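Local coordinates for monovalent Na+/H+ antiporter subunit A (Dietzia sp. DQ12-45-1b, PDB 7D3U), which probably works as the large membrane subunit of an Mrp complex that exchanges sodium ions for protons across the bacterial cell membrane, at residues 206-211 and 264-269; 198-203 and 260-265; 653-658 and 823-828; 846-851 and 904-909. All blocks are in the same frame, centred on the assembly; numbering follows the deposited sequence.

Two pairs of contacts lie on opposite sides of the chain's centre. Interactions 1 and 2 are successive levels of one helix pair, 196-213 against 261-284, in the antiporter-family part of the chain. Their centres are about 9 Å apart, and Ile206 CG2 of the first meets Trp263 CZ3 of the second at 3.9 Å. Dodecyl maltoside flanks both. Interactions 3 and 4 belong to the C-terminal part and lie about 15 Å apart between centres; Gly828 CA of interaction 3 packs on Ile905 CG2 of interaction 4 at 3.6 Å. Between interactions 1 and 3 the centres are about 76 Å apart; the two pairs lie well separated, with nearest atoms about 61 Å or more away.

Interaction 1 of 4, residues 206-211 and 264-269; sequences IAMAAF and NLLLIT. With LMT (dodecyl-beta-D-maltoside), chain V.
Three residues of 206-211 meet Leu266: Ala207 and Met208 at its CD2 methyl, Phe211 at CG and the carbonyl O. CD2 rests on Ala207 CB at 3.7 Å, and Met208 CE touches the same methyl at 4.1 Å, the two side chains crossing at about a right angle. Phe211 comes in with its outer edge. Its CE2 reaches Leu266 CG at 4.0 Å, and its CZ is 3.3 Å from Leu266 O, a carbonyl oxygen lying at the ring edge in the ring plane; Leu267 CA also sits near that plane. Leu267 contributes CD1, which reaches Ala207 CB.

Two torsions bring the parts together. Leu266 places CG opposite its own backbone N (chi1 -172°), which carries CD2 to Ala207 and Met208, whereas Phe211 has CG beside N and the ring reaching the facing backbone. Ala207 O lies over one face of that ring, toward its rim. With an alanine at Phe211 the edge contact on Leu266 and Leu267 would probably be lost, opening a gap between the two backbones.

The axes run 10.6 Å apart at 21°, nearly parallel. Beyond the second helix, Ile268 meets the alkyl chain of a dodecyl maltoside; behind the first, Ile206 and Ala210 pack on helix 243-252 and Ala209 on helix 166-178.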
loop_
_atom_site.group_PDB
_atom_site.type_symbol
_atom_site.label_atom_id
_atom_site.label_comp_id
_atom_site.label_asym_id
_atom_site.label_seq_id
_atom_site.Cartn_x
_atom_site.Cartn_y
_atom_site.Cartn_z
ATOM N N ILE B 206 7.878 17.660 -32.879
ATOM C CA ILE B 206 6.643 18.134 -33.490
ATOM C C ILE B 206 6.332 17.371 -34.772
ATOM O O ILE B 206 5.162 17.105 -35.070
ATOM C CB ILE B 206 6.727 19.650 -33.722
ATOM C CG1 ILE B 206 6.363 20.380 -32.435
ATOM C CG2 ILE B 206 5.812 20.085 -34.849
ATOM C CD1 ILE B 206 6.787 21.807 -32.420
ATOM N N ALA B 207 7.354 16.986 -35.540
ATOM C CA ALA B 207 7.116 16.136 -36.698
ATOM C C ALA B 207 6.520 14.801 -36.276
ATOM O O ALA B 207 5.599 14.293 -36.924
ATOM C CB ALA B 207 8.414 15.927 -37.474
ATOM N N MET B 208 7.016 14.226 -35.178
ATOM C CA MET B 208 6.412 12.997 -34.675
ATOM C C MET B 208 5.011 13.242 -34.131
ATOM O O MET B 208 4.157 12.353 -34.202
ATOM C CB MET B 208 7.300 12.374 -33.601
ATOM C CG MET B 208 8.630 11.866 -34.121
ATOM S SD MET B 208 8.462 10.966 -35.672
ATOM C CE MET B 208 10.168 10.525 -35.990
ATOM N N ALA B 209 4.755 14.434 -33.591
ATOM C CA ALA B 209 3.428 14.738 -33.070
ATOM C C ALA B 209 2.418 14.957 -34.186
ATOM O O ALA B 209 1.214 14.790 -33.969
ATOM C CB ALA B 209 3.487 15.970 -32.168
ATOM N N ALA B 210 2.879 15.336 -35.373
ATOM C CA ALA B 210 1.988 15.567 -36.500
ATOM C C ALA B 210 1.989 14.429 -37.507
ATOM O O ALA B 210 1.098 14.380 -38.360
ATOM C CB ALA B 210 2.358 16.871 -37.210
ATOM N N PHE B 211 2.961 13.521 -37.436
ATOM C CA PHE B 211 2.918 12.324 -38.261
ATOM C C PHE B 211 1.927 11.302 -37.731
ATOM O O PHE B 211 1.548 10.385 -38.464
ATOM C CB PHE B 211 4.304 11.686 -38.353
ATOM C CG PHE B 211 5.274 12.453 -39.200
ATOM C CD1 PHE B 211 4.876 13.579 -39.896
ATOM C CD2 PHE B 211 6.592 12.050 -39.294
ATOM C CE1 PHE B 211 5.769 14.279 -40.671
ATOM C CE2 PHE B 211 7.488 12.749 -40.065
ATOM C CZ PHE B 211 7.076 13.863 -40.755
ATOM N N ASN B 264 13.446 19.935 -42.248
ATOM C CA ASN B 264 13.269 19.805 -43.689
ATOM C C ASN B 264 13.374 18.351 -44.124
ATOM O O ASN B 264 12.531 17.856 -44.878
ATOM C CB ASN B 264 14.304 20.660 -44.419
ATOM C CG ASN B 264 13.944 22.125 -44.423
ATOM O OD1 ASN B 264 12.812 22.496 -44.123
ATOM N ND2 ASN B 264 14.906 22.969 -44.769
ATOM N N LEU B 265 14.394 17.644 -43.638
ATOM C CA LEU B 265 14.586 16.258 -44.052
ATOM C C LEU B 265 13.463 15.365 -43.537
ATOM O O LEU B 265 12.831 14.636 -44.312
ATOM C CB LEU B 265 15.942 15.751 -43.570
ATOM C CG LEU B 265 16.243 14.284 -43.865
ATOM C CD1 LEU B 265 17.578 14.158 -44.570
ATOM C CD2 LEU B 265 16.234 13.469 -42.584
ATOM N N LEU B 266 13.198 15.407 -42.228
ATOM C CA LEU B 266 12.193 14.534 -41.637
ATOM C C LEU B 266 10.810 14.799 -42.207
ATOM O O LEU B 266 9.971 13.894 -42.241
ATOM C CB LEU B 266 12.183 14.711 -40.120
ATOM C CG LEU B 266 11.325 13.737 -39.320
ATOM C CD1 LEU B 266 11.651 12.309 -39.711
ATOM C CD2 LEU B 266 11.541 13.949 -37.837
ATOM N N LEU B 267 10.547 16.023 -42.660
ATOM C CA LEU B 267 9.268 16.310 -43.290
ATOM C C LEU B 267 9.246 15.827 -44.732
ATOM O O LEU B 267 8.358 15.064 -45.123
ATOM C CB LEU B 267 8.977 17.807 -43.227
ATOM C CG LEU B 267 8.325 18.379 -41.971
ATOM C CD1 LEU B 267 9.272 18.247 -40.801
ATOM C CD2 LEU B 267 7.909 19.823 -42.165
ATOM N N ILE B 268 10.225 16.254 -45.532
ATOM C CA ILE B 268 10.210 15.972 -46.964
ATOM C C ILE B 268 10.258 14.473 -47.218
ATOM O O ILE B 268 9.410 13.921 -47.931
ATOM C CB ILE B 268 11.373 16.696 -47.665
ATOM C CG1 ILE B 268 11.069 18.185 -47.802
ATOM C CG2 ILE B 268 11.639 16.083 -49.021
ATOM C CD1 ILE B 268 12.169 18.965 -48.469
ATOM N N THR B 269 11.251 13.786 -46.644
ATOM C CA THR B 269 11.432 12.382 -46.997
ATOM C C THR B 269 10.284 11.526 -46.475
ATOM O O THR B 269 9.810 10.629 -47.180
ATOM C CB THR B 269 12.787 11.866 -46.500
ATOM O OG1 THR B 269 13.109 10.648 -47.182
ATOM C CG2 THR B 269 12.787 11.602 -45.002
HETATM C C1 LMT V . 20.878 23.894 -47.187
HETATM C C2 LMT V . 19.969 23.160 -46.250
HETATM C C3 LMT V . 20.135 21.677 -46.193
HETATM C C4 LMT V . 18.851 21.099 -45.659
HETATM C C5 LMT V . 18.849 19.616 -45.817
HETATM C C6 LMT V . 17.511 19.100 -46.227
HETATM C C7 LMT V . 17.662 17.744 -46.848
HETATM C C8 LMT V . 16.412 17.408 -47.584
HETATM C C9 LMT V . 16.604 16.440 -48.706
HETATM C C10 LMT V . 15.319 16.390 -49.481
HETATM C C11 LMT V . 15.422 15.475 -50.657
HETATM C C12 LMT V . 14.578 14.255 -50.492
#

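Interaction 2 of 4, residues 198-203 and 260-265; sequences FAAVIA and VPVWNL. With LMT (dodecyl-beta-D-maltoside), chain C.
Ala203 and Trp263 make the close-packed, buried part of this contact. Ala203 CB lies 3.6 Å from Trp263 CB and is also near CE3, so the alanine sits at the edge of the indole, close to its plane. Trp263 turns its CG opposite the backbone N (chi1 163°), which carries the ring alongside helix 196-213. Next to it, Ala199 CB meets Val260 CG1 at 3.6 Å, with Val260 at the N-cap position of helix 261-284.

Toward the more exposed side, Val262 CG1 rests on Ala200 CB at 3.6 Å but only grazes Ala203 CB, at 4.3 Å. The dodecyl maltoside that borders Ile268 touches Pro261, while on the far face of helix 198-203 Val201 and Phe198 lie against the maltose head of a second one.

Small alanines on one helix facing valines and a tryptophan on the other probably help the axes approach to 8.7 Å. Every side-chain contact between the segments joins carbon to carbon, so shape and apolar character, not directional bonds, set this pairing.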
loop_
_atom_site.group_PDB
_atom_site.type_symbol
_atom_site.label_atom_id
_atom_site.label_comp_id
_atom_site.label_asym_id
_atom_site.label_seq_id
_atom_site.Cartn_x
_atom_site.Cartn_y
_atom_site.Cartn_z
ATOM N N PHE B 198 18.524 22.675 -30.011
ATOM C CA PHE B 198 17.199 22.735 -29.408
ATOM C C PHE B 198 16.103 22.775 -30.462
ATOM O O PHE B 198 15.092 22.073 -30.338
ATOM C CB PHE B 198 17.091 23.961 -28.501
ATOM C CG PHE B 198 15.764 24.095 -27.817
ATOM C CD1 PHE B 198 15.468 23.341 -26.698
ATOM C CD2 PHE B 198 14.813 24.980 -28.291
ATOM C CE1 PHE B 198 14.249 23.464 -26.067
ATOM C CE2 PHE B 198 13.591 25.106 -27.664
ATOM C CZ PHE B 198 13.310 24.348 -26.551
ATOM N N ALA B 199 16.287 23.599 -31.495
ATOM C CA ALA B 199 15.332 23.625 -32.593
ATOM C C ALA B 199 15.255 22.278 -33.294
ATOM O O ALA B 199 14.185 21.887 -33.761
ATOM C CB ALA B 199 15.700 24.727 -33.585
ATOM N N ALA B 200 16.363 21.536 -33.344
ATOM C CA ALA B 200 16.338 20.213 -33.960
ATOM C C ALA B 200 15.482 19.248 -33.150
ATOM O O ALA B 200 14.662 18.508 -33.708
ATOM C CB ALA B 200 17.762 19.680 -34.105
ATOM N N VAL B 201 15.663 19.244 -31.829
ATOM C CA VAL B 201 14.863 18.380 -30.967
ATOM C C VAL B 201 13.389 18.745 -31.070
ATOM O O VAL B 201 12.522 17.868 -31.171
ATOM C CB VAL B 201 15.369 18.463 -29.516
ATOM C CG1 VAL B 201 14.303 17.983 -28.550
ATOM C CG2 VAL B 201 16.638 17.651 -29.357
ATOM N N ILE B 202 13.081 20.044 -31.053
ATOM C CA ILE B 202 11.687 20.467 -31.129
ATOM C C ILE B 202 11.089 20.101 -32.482
ATOM O O ILE B 202 9.926 19.691 -32.570
ATOM C CB ILE B 202 11.571 21.974 -30.841
ATOM C CG1 ILE B 202 11.928 22.256 -29.385
ATOM C CG2 ILE B 202 10.170 22.469 -31.126
ATOM C CD1 ILE B 202 11.163 21.405 -28.407
ATOM N N ALA B 203 11.877 20.217 -33.553
ATOM C CA ALA B 203 11.390 19.846 -34.874
ATOM C C ALA B 203 11.088 18.360 -34.949
ATOM O O ALA B 203 10.060 17.958 -35.502
ATOM C CB ALA B 203 12.412 20.237 -35.938
ATOM N N VAL B 260 15.813 24.701 -40.187
ATOM C CA VAL B 260 16.604 23.684 -39.502
ATOM C C VAL B 260 16.651 22.444 -40.391
ATOM O O VAL B 260 15.590 21.969 -40.824
ATOM C CB VAL B 260 16.027 23.354 -38.122
ATOM C CG1 VAL B 260 16.492 24.380 -37.112
ATOM C CG2 VAL B 260 14.521 23.346 -38.173
ATOM N N PRO B 261 17.835 21.903 -40.688
ATOM C CA PRO B 261 17.914 20.817 -41.680
ATOM C C PRO B 261 17.163 19.559 -41.280
ATOM O O PRO B 261 16.595 18.885 -42.151
ATOM C CB PRO B 261 19.423 20.562 -41.789
ATOM C CG PRO B 261 20.059 21.831 -41.327
ATOM C CD PRO B 261 19.166 22.343 -40.245
ATOM N N VAL B 262 17.142 19.216 -39.990
ATOM C CA VAL B 262 16.479 17.981 -39.588
ATOM C C VAL B 262 14.978 18.077 -39.822
ATOM O O VAL B 262 14.344 17.089 -40.200
ATOM C CB VAL B 262 16.803 17.635 -38.125
ATOM C CG1 VAL B 262 16.240 18.678 -37.191
ATOM C CG2 VAL B 262 16.256 16.264 -37.775
ATOM N N TRP B 263 14.391 19.258 -39.635
ATOM C CA TRP B 263 12.972 19.429 -39.916
ATOM C C TRP B 263 12.690 19.240 -41.396
ATOM O O TRP B 263 11.785 18.488 -41.776
ATOM C CB TRP B 263 12.513 20.809 -39.455
ATOM C CG TRP B 263 11.207 21.273 -40.022
ATOM C CD1 TRP B 263 10.995 21.822 -41.251
ATOM C CD2 TRP B 263 9.938 21.272 -39.361
ATOM N NE1 TRP B 263 9.672 22.145 -41.404
ATOM C CE2 TRP B 263 9.001 21.818 -40.256
ATOM C CE3 TRP B 263 9.502 20.856 -38.101
ATOM C CZ2 TRP B 263 7.658 21.954 -39.933
ATOM C CZ3 TRP B 263 8.170 20.992 -37.785
ATOM C CH2 TRP B 263 7.263 21.537 -38.694
ATOM N N ASN B 264 13.446 19.935 -42.248
ATOM C CA ASN B 264 13.269 19.805 -43.689
ATOM C C ASN B 264 13.374 18.351 -44.124
ATOM O O ASN B 264 12.531 17.856 -44.878
ATOM C CB ASN B 264 14.304 20.660 -44.419
ATOM C CG ASN B 264 13.944 22.125 -44.423
ATOM O OD1 ASN B 264 12.812 22.496 -44.123
ATOM N ND2 ASN B 264 14.906 22.969 -44.769
ATOM N N LEU B 265 14.394 17.644 -43.638
ATOM C CA LEU B 265 14.586 16.258 -44.052
ATOM C C LEU B 265 13.463 15.365 -43.537
ATOM O O LEU B 265 12.831 14.636 -44.312
ATOM C CB LEU B 265 15.942 15.751 -43.570
ATOM C CG LEU B 265 16.243 14.284 -43.865
ATOM C CD1 LEU B 265 17.578 14.158 -44.570
ATOM C CD2 LEU B 265 16.234 13.469 -42.584
HETATM C C1B LMT C . 17.921 21.408 -22.365
HETATM C C2B LMT C . 18.673 21.630 -21.044
HETATM C C3B LMT C . 17.676 21.791 -19.884
HETATM C C4B LMT C . 16.539 22.759 -20.282
HETATM C C5B LMT C . 15.860 22.197 -21.543
HETATM C C6B LMT C . 15.642 23.313 -22.557
HETATM O O1B LMT C . 18.521 20.349 -23.030
HETATM O O2B LMT C . 19.463 20.530 -20.851
HETATM O O3B LMT C . 18.305 22.171 -18.727
HETATM O "O4'" LMT C . 15.614 22.864 -19.273
HETATM O O5B LMT C . 16.575 21.133 -22.122
HETATM O O6B LMT C . 16.399 24.407 -22.228
HETATM C "C1'" LMT C . 18.668 17.283 -25.253
HETATM C "C2'" LMT C . 19.331 18.460 -26.011
HETATM C "C3'" LMT C . 19.476 19.715 -25.109
HETATM C "C4'" LMT C . 18.179 20.131 -24.380
HETATM C "C5'" LMT C . 17.165 18.957 -24.395
HETATM C "C6'" LMT C . 16.112 18.974 -25.488
HETATM O "O1'" LMT C . 17.959 16.485 -26.105
HETATM O "O2'" LMT C . 20.582 18.060 -26.404
HETATM O "O3'" LMT C . 19.932 20.770 -25.846
HETATM O "O5'" LMT C . 17.777 17.693 -24.213
HETATM O "O6'" LMT C . 15.030 18.327 -24.968
HETATM C C1 LMT C . 17.438 15.317 -25.513
HETATM C C2 LMT C . 15.969 15.367 -25.804
HETATM C C3 LMT C . 15.083 14.523 -24.948
HETATM C C4 LMT C . 13.877 15.354 -24.604
HETATM C C5 LMT C . 12.784 14.497 -24.066
HETATM C C6 LMT C . 12.302 13.505 -25.070
HETATM C C7 LMT C . 11.010 12.904 -24.600
HETATM C C8 LMT C . 10.402 12.123 -25.709
HETATM C C9 LMT C . 9.021 11.637 -25.421
HETATM C C10 LMT C . 8.712 10.548 -26.406
HETATM C C11 LMT C . 7.321 10.033 -26.225
HETATM C C12 LMT C . 7.021 8.901 -27.149
#

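Interaction 3 of 4, residues 653-658 and 823-828; sequences LLVEVL and SALIGG
A transmembrane helix pair brings Leu654 and Leu658 of helix 646-667 against Leu825 of helix 821-837, buried in the C-terminal part of the chain, where subunits F and C close over it. The axes cross at 31° with a closest approach of 9.2 Å. Leu825 carries most of the load from its side: its CB meets Leu654 CB at 3.5 Å, its CD1 meets Val655 CG2 at 3.7 Å, and its CD2 meets Leu658 CD1 at 3.6 Å. The two methyls thus reach Val655 and Leu658, one and four residues after Leu654.

This interface joins two family parts of one chain, one resembling MBH subunit D and the other the MnhB subunit, so units named separately in relatives pack here as parts of a single polypeptide. Leu654 and Leu658 lie one turn apart on the same face, and each has CG beside its backbone N, chi1 -67° for Leu654, with both leucines directed across the gap. Leu654 reaches past Leu825: CD1 comes to 3.7 Å from Ile826 N, and CD2 lies near Ile826 CG1. Leu658 instead turns CD2 to the backbone of Gly828, whose carbonyl O is 3.6 Å away; with no side chain on the glycine, the leucine methyl packs straight against the main chain. Val64 of subunit F covers Leu654 and Ile826, and Phe80 of subunit C lies on Leu658 and Leu825.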
loop_
_atom_site.group_PDB
_atom_site.type_symbol
_atom_site.label_atom_id
_atom_site.label_comp_id
_atom_site.label_asym_id
_atom_site.label_seq_id
_atom_site.Cartn_x
_atom_site.Cartn_y
_atom_site.Cartn_z
ATOM N N LEU B 653 8.731 -8.586 30.742
ATOM C CA LEU B 653 8.400 -9.865 31.364
ATOM C C LEU B 653 6.950 -10.245 31.095
ATOM O O LEU B 653 6.648 -11.372 30.674
ATOM C CB LEU B 653 8.654 -9.796 32.869
ATOM C CG LEU B 653 10.081 -10.021 33.359
ATOM C CD1 LEU B 653 10.147 -9.871 34.865
ATOM C CD2 LEU B 653 10.564 -11.392 32.937
ATOM N N LEU B 654 6.034 -9.305 31.335
ATOM C CA LEU B 654 4.616 -9.618 31.197
ATOM C C LEU B 654 4.238 -9.888 29.745
ATOM O O LEU B 654 3.443 -10.791 29.462
ATOM C CB LEU B 654 3.783 -8.483 31.780
ATOM C CG LEU B 654 3.935 -8.359 33.293
ATOM C CD1 LEU B 654 3.210 -7.139 33.806
ATOM C CD2 LEU B 654 3.409 -9.613 33.960
ATOM N N VAL B 655 4.807 -9.128 28.808
ATOM C CA VAL B 655 4.523 -9.356 27.397
ATOM C C VAL B 655 5.123 -10.677 26.942
ATOM O O VAL B 655 4.538 -11.374 26.109
ATOM C CB VAL B 655 5.033 -8.168 26.562
ATOM C CG1 VAL B 655 5.231 -8.564 25.112
ATOM C CG2 VAL B 655 4.060 -7.014 26.663
ATOM N N GLU B 656 6.266 -11.069 27.505
ATOM C CA GLU B 656 6.826 -12.375 27.181
ATOM C C GLU B 656 5.907 -13.495 27.645
ATOM O O GLU B 656 5.669 -14.455 26.904
ATOM C CB GLU B 656 8.212 -12.524 27.807
ATOM C CG GLU B 656 8.769 -13.935 27.750
ATOM C CD GLU B 656 8.526 -14.704 29.030
ATOM O OE1 GLU B 656 7.848 -14.163 29.925
ATOM O OE2 GLU B 656 9.013 -15.849 29.142
ATOM N N VAL B 657 5.369 -13.389 28.861
ATOM C CA VAL B 657 4.491 -14.458 29.336
ATOM C C VAL B 657 3.190 -14.481 28.535
ATOM O O VAL B 657 2.682 -15.555 28.183
ATOM C CB VAL B 657 4.245 -14.343 30.854
ATOM C CG1 VAL B 657 3.093 -13.411 31.180
ATOM C CG2 VAL B 657 3.985 -15.714 31.444
ATOM N N LEU B 658 2.660 -13.307 28.183
ATOM C CA LEU B 658 1.401 -13.257 27.454
ATOM C C LEU B 658 1.561 -13.553 25.971
ATOM O O LEU B 658 0.555 -13.787 25.296
ATOM C CB LEU B 658 0.732 -11.896 27.639
ATOM C CG LEU B 658 0.087 -11.706 29.009
ATOM C CD1 LEU B 658 -0.616 -10.371 29.085
ATOM C CD2 LEU B 658 -0.882 -12.837 29.297
ATOM N N SER B 823 0.108 -3.194 35.023
ATOM C CA SER B 823 -1.096 -3.548 35.768
ATOM C C SER B 823 -2.026 -4.422 34.939
ATOM O O SER B 823 -2.607 -5.384 35.452
ATOM C CB SER B 823 -1.828 -2.284 36.208
ATOM O OG SER B 823 -1.354 -1.826 37.455
ATOM N N ALA B 824 -2.184 -4.102 33.656
ATOM C CA ALA B 824 -3.134 -4.839 32.833
ATOM C C ALA B 824 -2.565 -6.168 32.356
ATOM O O ALA B 824 -3.294 -7.160 32.267
ATOM C CB ALA B 824 -3.563 -3.980 31.649
ATOM N N LEU B 825 -1.271 -6.216 32.046
ATOM C CA LEU B 825 -0.681 -7.474 31.614
ATOM C C LEU B 825 -0.547 -8.454 32.775
ATOM O O LEU B 825 -0.623 -9.670 32.568
ATOM C CB LEU B 825 0.670 -7.221 30.951
ATOM C CG LEU B 825 0.678 -6.270 29.750
ATOM C CD1 LEU B 825 2.070 -5.717 29.511
ATOM C CD2 LEU B 825 0.149 -6.942 28.499
ATOM N N ILE B 826 -0.393 -7.956 34.005
ATOM C CA ILE B 826 -0.381 -8.855 35.157
ATOM C C ILE B 826 -1.771 -9.351 35.516
ATOM O O ILE B 826 -1.899 -10.261 36.344
ATOM C CB ILE B 826 0.273 -8.171 36.371
ATOM C CG1 ILE B 826 0.987 -9.201 37.243
ATOM C CG2 ILE B 826 -0.755 -7.419 37.182
ATOM C CD1 ILE B 826 1.645 -8.603 38.455
ATOM N N GLY B 827 -2.814 -8.785 34.916
ATOM C CA GLY B 827 -4.152 -9.325 35.045
ATOM C C GLY B 827 -4.440 -10.260 33.891
ATOM O O GLY B 827 -5.191 -11.230 34.022
ATOM N N GLY B 828 -3.836 -9.965 32.741
ATOM C CA GLY B 828 -3.865 -10.916 31.644
ATOM C C GLY B 828 -3.191 -12.224 32.008
ATOM O O GLY B 828 -3.623 -13.299 31.585
#

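Interaction 4 of 4, residues 846-851 and 904-909; sequences IRVPYV and VIMAAI
This is an apolar contact between the segment that leads into helix 850-866 and the side of helix 890-912, within the MnhB-related part, and Met906 is its centre. Three residues of 846-851 meet that side chain at different levels: Tyr850 CB meets Met906 CB at 3.7 Å, Ile846 CG2 meets its CG at 3.9 Å, and Val848 CG2 lies 3.6 Å from its SD. Extended beyond CG, the methionine crosses both the isoleucine and the valine at about a right angle. Farther along, Ile846 CD1 touches Ile909 CG2.

Tyr850 adds a CH-pi contact, with Ala907 CA 4.0 Å from the ring centroid and 17° off the normal. Its CG stands between the backbone N and carbonyl carbon (chi1 36°), laying one ring face over the helix. The hydroxyl goes on to a hydrogen bond with Asp910. With a leucine at Tyr850, Asp910 would probably be left without this hydroxyl partner and Ala907 without its aromatic cover.

Helix 821-837 packs on Ile846, Met906 and Ile909, helix 646-667 on Ile905 and Ile909, and helix 739-762 on Tyr850, Val851 and Val904.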
loop_
_atom_site.group_PDB
_atom_site.type_symbol
_atom_site.label_atom_id
_atom_site.label_comp_id
_atom_site.label_asym_id
_atom_site.label_seq_id
_atom_site.Cartn_x
_atom_site.Cartn_y
_atom_site.Cartn_z
ATOM N N ILE B 846 -13.759 -17.577 28.673
ATOM C CA ILE B 846 -13.986 -16.378 29.472
ATOM C C ILE B 846 -15.418 -15.913 29.247
ATOM O O ILE B 846 -15.805 -15.568 28.124
ATOM C CB ILE B 846 -12.978 -15.281 29.113
ATOM C CG1 ILE B 846 -11.606 -15.890 28.820
ATOM C CG2 ILE B 846 -12.872 -14.270 30.238
ATOM C CD1 ILE B 846 -10.933 -16.485 30.033
ATOM N N ARG B 847 -16.213 -15.902 30.318
ATOM C CA ARG B 847 -17.644 -15.637 30.227
ATOM C C ARG B 847 -17.998 -14.184 30.512
ATOM O O ARG B 847 -19.077 -13.909 31.054
ATOM C CB ARG B 847 -18.406 -16.564 31.174
ATOM C CG ARG B 847 -18.422 -18.015 30.732
ATOM C CD ARG B 847 -19.462 -18.248 29.649
ATOM N NE ARG B 847 -19.010 -19.222 28.661
ATOM C CZ ARG B 847 -18.989 -20.536 28.859
ATOM N NH1 ARG B 847 -19.399 -21.044 30.012
ATOM N NH2 ARG B 847 -18.560 -21.344 27.900
ATOM N N VAL B 848 -17.124 -13.247 30.166
ATOM C CA VAL B 848 -17.416 -11.826 30.332
ATOM C C VAL B 848 -17.510 -11.191 28.951
ATOM O O VAL B 848 -16.895 -11.693 27.999
ATOM C CB VAL B 848 -16.352 -11.131 31.195
ATOM C CG1 VAL B 848 -16.224 -11.829 32.535
ATOM C CG2 VAL B 848 -15.018 -11.107 30.473
ATOM N N PRO B 849 -18.272 -10.111 28.780
ATOM C CA PRO B 849 -18.264 -9.421 27.486
ATOM C C PRO B 849 -17.008 -8.584 27.328
ATOM O O PRO B 849 -16.883 -7.517 27.933
ATOM C CB PRO B 849 -19.527 -8.554 27.541
ATOM C CG PRO B 849 -19.747 -8.313 28.989
ATOM C CD PRO B 849 -19.257 -9.536 29.711
ATOM N N TYR B 850 -16.072 -9.056 26.507
ATOM C CA TYR B 850 -14.785 -8.390 26.377
ATOM C C TYR B 850 -14.772 -7.323 25.298
ATOM O O TYR B 850 -13.962 -6.395 25.380
ATOM C CB TYR B 850 -13.682 -9.412 26.094
ATOM C CG TYR B 850 -14.118 -10.561 25.223
ATOM C CD1 TYR B 850 -14.146 -10.438 23.844
ATOM C CD2 TYR B 850 -14.498 -11.771 25.781
ATOM C CE1 TYR B 850 -14.541 -11.487 23.045
ATOM C CE2 TYR B 850 -14.896 -12.823 24.990
ATOM C CZ TYR B 850 -14.914 -12.677 23.623
ATOM O OH TYR B 850 -15.311 -13.727 22.830
ATOM N N VAL B 851 -15.637 -7.427 24.290
ATOM C CA VAL B 851 -15.735 -6.356 23.304
ATOM C C VAL B 851 -16.271 -5.086 23.953
ATOM O O VAL B 851 -15.779 -3.981 23.691
ATOM C CB VAL B 851 -16.591 -6.804 22.107
ATOM C CG1 VAL B 851 -17.971 -7.250 22.559
ATOM C CG2 VAL B 851 -16.708 -5.682 21.106
ATOM N N VAL B 904 -8.576 -7.050 25.673
ATOM C CA VAL B 904 -7.829 -7.644 24.568
ATOM C C VAL B 904 -7.334 -9.035 24.943
ATOM O O VAL B 904 -7.439 -9.983 24.154
ATOM C CB VAL B 904 -6.666 -6.731 24.151
ATOM C CG1 VAL B 904 -5.837 -7.399 23.068
ATOM C CG2 VAL B 904 -7.204 -5.409 23.672
ATOM N N ILE B 905 -6.784 -9.179 26.151
ATOM C CA ILE B 905 -6.313 -10.491 26.586
ATOM C C ILE B 905 -7.482 -11.459 26.720
ATOM O O ILE B 905 -7.380 -12.633 26.347
ATOM C CB ILE B 905 -5.519 -10.378 27.900
ATOM C CG1 ILE B 905 -4.359 -9.398 27.739
ATOM C CG2 ILE B 905 -4.993 -11.737 28.315
ATOM C CD1 ILE B 905 -3.469 -9.698 26.560
ATOM N N MET B 906 -8.611 -10.984 27.255
ATOM C CA MET B 906 -9.795 -11.829 27.362
ATOM C C MET B 906 -10.225 -12.344 25.996
ATOM O O MET B 906 -10.532 -13.529 25.837
ATOM C CB MET B 906 -10.933 -11.056 28.024
ATOM C CG MET B 906 -10.877 -11.043 29.534
ATOM S SD MET B 906 -11.747 -9.634 30.241
ATOM C CE MET B 906 -11.802 -10.107 31.966
ATOM N N ALA B 907 -10.255 -11.462 24.996
ATOM C CA ALA B 907 -10.648 -11.880 23.654
ATOM C C ALA B 907 -9.653 -12.880 23.080
ATOM O O ALA B 907 -10.042 -13.915 22.526
ATOM C CB ALA B 907 -10.775 -10.662 22.740
ATOM N N ALA B 908 -8.357 -12.593 23.221
ATOM C CA ALA B 908 -7.343 -13.469 22.644
ATOM C C ALA B 908 -7.326 -14.837 23.311
ATOM O O ALA B 908 -6.940 -15.825 22.677
ATOM C CB ALA B 908 -5.968 -12.814 22.743
ATOM N N ILE B 909 -7.731 -14.924 24.575
ATOM C CA ILE B 909 -7.754 -16.212 25.262
ATOM C C ILE B 909 -9.056 -16.960 25.004
ATOM O O ILE B 909 -9.055 -18.183 24.850
ATOM C CB ILE B 909 -7.506 -16.013 26.771
ATOM C CG1 ILE B 909 -6.104 -15.461 27.013
ATOM C CG2 ILE B 909 -7.679 -17.320 27.519
ATOM C CD1 ILE B 909 -5.008 -16.371 26.538
#